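Local coordinates for cytosolic iron-sulfur protein assembly protein 1 (Saccharomyces cerevisiae, PDB 2HES) that acts as an essential WD40 propeller component of the cytosolic iron-sulfur protein assembly machinery, needed for maturation of extramitochondrial iron-sulfur proteins, at residues S126-K129 with S130-W134. Numbering follows the deposited sequence.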
ATOM      1  N   SER A 126       0.616  11.780  -5.310  1.00 24.53           N
ATOM      2  CA  SER A 126      -0.174  12.945  -5.035  1.00 25.78           C
ATOM      3  C   SER A 126      -1.391  13.071  -5.965  1.00 25.56           C
ATOM      4  O   SER A 126      -1.393  12.634  -7.140  1.00 26.13           O
ATOM      5  CB  SER A 126       0.722  14.174  -5.150  1.00 25.14           C
ATOM      6  OG  SER A 126       0.015  15.354  -4.830  1.00 27.49           O
ATOM      7  N   ARG A 127      -2.394  13.757  -5.434  1.00 27.05           N
ATOM      8  CA  ARG A 127      -3.491  14.297  -6.243  1.00 27.37           C
ATOM      9  C   ARG A 127      -3.012  15.144  -7.445  1.00 26.78           C
ATOM     10  O   ARG A 127      -3.743  15.315  -8.443  1.00 27.17           O
ATOM     11  CB  ARG A 127      -4.411  15.108  -5.350  1.00 28.33           C
ATOM     12  CG  ARG A 127      -5.661  15.624  -6.080  1.00 29.69           C
ATOM     13  CD  ARG A 127      -6.813  15.772  -5.111  1.00 33.68           C
ATOM     14  NE  ARG A 127      -8.067  16.107  -5.798  1.00 31.77           N
ATOM     15  CZ  ARG A 127      -9.033  16.851  -5.271  1.00 36.40           C
ATOM     16  NH1 ARG A 127      -8.897  17.366  -4.044  1.00 37.46           N
ATOM     17  NH2 ARG A 127     -10.136  17.107  -5.978  1.00 33.18           N
ATOM     18  N   ASP A 128      -1.775  15.630  -7.378  1.00 26.47           N
ATOM     19  CA  ASP A 128      -1.194  16.465  -8.426  1.00 25.94           C
ATOM     20  C   ASP A 128      -0.704  15.693  -9.650  1.00 25.45           C
ATOM     21  O   ASP A 128      -0.126  16.268 -10.558  1.00 26.16           O
ATOM     22  CB  ASP A 128      -0.099  17.369  -7.833  1.00 27.35           C
ATOM     23  CG  ASP A 128       1.185  16.626  -7.543  1.00 29.34           C
ATOM     24  OD1 ASP A 128       1.310  15.448  -7.958  1.00 24.84           O
ATOM     25  OD2 ASP A 128       2.099  17.228  -6.916  1.00 33.13           O
ATOM     26  N   LYS A 129      -1.001  14.394  -9.683  1.00 24.39           N
ATOM     27  CA  LYS A 129      -0.718  13.510 -10.832  1.00 24.49           C
ATOM     28  C   LYS A 129       0.738  13.034 -10.882  1.00 23.10           C
ATOM     29  O   LYS A 129       1.119  12.306 -11.793  1.00 23.48           O
ATOM     30  CB  LYS A 129      -1.171  14.098 -12.196  1.00 24.46           C
ATOM     31  CG  LYS A 129      -2.517  14.879 -12.171  1.00 24.84           C
ATOM     32  CD  LYS A 129      -2.716  15.565 -13.538  1.00 26.41           C
ATOM     33  CE  LYS A 129      -4.063  16.291 -13.652  1.00 31.22           C
ATOM     34  NZ  LYS A 129      -4.174  17.533 -12.812  1.00 36.47           N
ATOM     35  N   SER A 130       1.547  13.414  -9.895  1.00 23.50           N
ATOM     36  CA  SER A 130       2.950  13.021  -9.934  1.00 23.13           C
ATOM     37  C   SER A 130       3.337  11.964  -8.903  1.00 23.27           C
ATOM     38  O   SER A 130       2.625  11.690  -7.922  1.00 22.83           O
ATOM     39  CB  SER A 130       3.861  14.229  -9.732  1.00 24.28           C
ATOM     40  OG  SER A 130       3.789  14.608  -8.364  1.00 27.89           O
ATOM     41  N   VAL A 131       4.529  11.422  -9.150  1.00 22.59           N
ATOM     42  CA  VAL A 131       5.244  10.538  -8.240  1.00 22.24           C
ATOM     43  C   VAL A 131       6.630  11.176  -8.112  1.00 21.43           C
ATOM     44  O   VAL A 131       7.297  11.440  -9.118  1.00 20.34           O
ATOM     45  CB  VAL A 131       5.347   9.099  -8.827  1.00 22.54           C
ATOM     46  CG1 VAL A 131       6.165   8.178  -7.891  1.00 23.67           C
ATOM     47  CG2 VAL A 131       3.939   8.495  -8.985  1.00 25.33           C
ATOM     48  N   TRP A 132       7.012  11.452  -6.874  1.00 21.79           N
ATOM     49  CA  TRP A 132       8.353  11.942  -6.530  1.00 21.72           C
ATOM     50  C   TRP A 132       9.198  10.819  -5.944  1.00 21.59           C
ATOM     51  O   TRP A 132       8.699   9.956  -5.199  1.00 20.62           O
ATOM     52  CB  TRP A 132       8.241  13.124  -5.566  1.00 22.21           C
ATOM     53  CG  TRP A 132       7.668  14.394  -6.174  1.00 23.11           C
ATOM     54  CD1 TRP A 132       6.562  14.517  -7.015  1.00 23.29           C
ATOM     55  CD2 TRP A 132       8.136  15.721  -5.949  1.00 22.93           C
ATOM     56  NE1 TRP A 132       6.359  15.843  -7.329  1.00 22.46           N
ATOM     57  CE2 TRP A 132       7.302  16.598  -6.685  1.00 22.93           C
ATOM     58  CE3 TRP A 132       9.205  16.258  -5.199  1.00 24.34           C
ATOM     59  CZ2 TRP A 132       7.498  17.984  -6.703  1.00 23.35           C
ATOM     60  CZ3 TRP A 132       9.394  17.648  -5.205  1.00 23.23           C
ATOM     61  CH2 TRP A 132       8.540  18.493  -5.951  1.00 23.97           C
ATOM     62  N   ILE A 133      10.490  10.817  -6.301  1.00 20.76           N
ATOM     63  CA  ILE A 133      11.451   9.862  -5.730  1.00 20.42           C
ATOM     64  C   ILE A 133      12.452  10.649  -4.910  1.00 20.47           C
ATOM     65  O   ILE A 133      13.067  11.619  -5.424  1.00 20.98           O
ATOM     66  CB  ILE A 133      12.213   9.011  -6.797  1.00 21.28           C
ATOM     67  CG1 ILE A 133      11.258   8.298  -7.766  1.00 20.58           C
ATOM     68  CG2 ILE A 133      13.106   7.972  -6.098  1.00 20.65           C
ATOM     69  CD1 ILE A 133      10.425   7.257  -7.132  1.00 21.14           C
ATOM     70  N   TRP A 134      12.578  10.284  -3.638  1.00 21.67           N
ATOM     71  CA  TRP A 134      13.517  10.952  -2.721  1.00 22.29           C
ATOM     72  C   TRP A 134      14.580   9.917  -2.330  1.00 22.91           C
ATOM     73  O   TRP A 134      14.299   8.714  -2.243  1.00 22.49           O
ATOM     74  CB  TRP A 134      12.803  11.476  -1.452  1.00 23.41           C
ATOM     75  CG  TRP A 134      11.806  12.620  -1.660  1.00 23.44           C
ATOM     76  CD1 TRP A 134      10.448  12.508  -1.934  1.00 23.82           C
ATOM     77  CD2 TRP A 134      12.088  14.038  -1.606  1.00 25.07           C
ATOM     78  NE1 TRP A 134       9.898  13.777  -2.063  1.00 26.25           N
ATOM     79  CE2 TRP A 134      10.875  14.723  -1.869  1.00 25.58           C
ATOM     80  CE3 TRP A 134      13.254  14.793  -1.359  1.00 22.62           C
ATOM     81  CZ2 TRP A 134      10.784  16.122  -1.886  1.00 25.21           C
ATOM     82  CZ3 TRP A 134      13.162  16.192  -1.387  1.00 24.04           C
ATOM     83  CH2 TRP A 134      11.928  16.840  -1.636  1.00 25.12           C
TER
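Asp128 grips Ser130, two residues on, through one carboxylate oxygen. Its OD1 accepts from the backbone N of Ser130 at 2.8 Å, nearly in line with the CG-OD1 bond, which makes an Asx turn, and from OG of Ser130 at 2.6 Å, on the syn side and 22° out of the carboxylate plane; both donors come from the same face. Both side chains take the first torsion that sets them between their own N and carbonyl carbon (Asp128 CG, chi1 76°; Ser130 OG, chi1 73°), which brings OD1 and OG together. OG of Ser130 also lies 3.0 Å from NE1 of Trp132, whose ring meets CB of Ser130 edge-on. With an alanine at Ser130, OD1 would lose its hydroxyl donor and the carboxylate would probably turn more easily. Backbone bonds shape the loop: Lys129 N donates to Ser126 O (3.1 Å), while Ser126 N and Ser130 O pair weakly. Ser126 OG takes the N-H of Asp128 at 3.1 Å in an ST turn and is also bonded to Glu109 O. A type I turn from Ser126 to Lys129, with Lys129 left-handed as in a G1 beta bulge, closes the hairpin between strands 121-126 and 131-135 of a WD40 propeller blade.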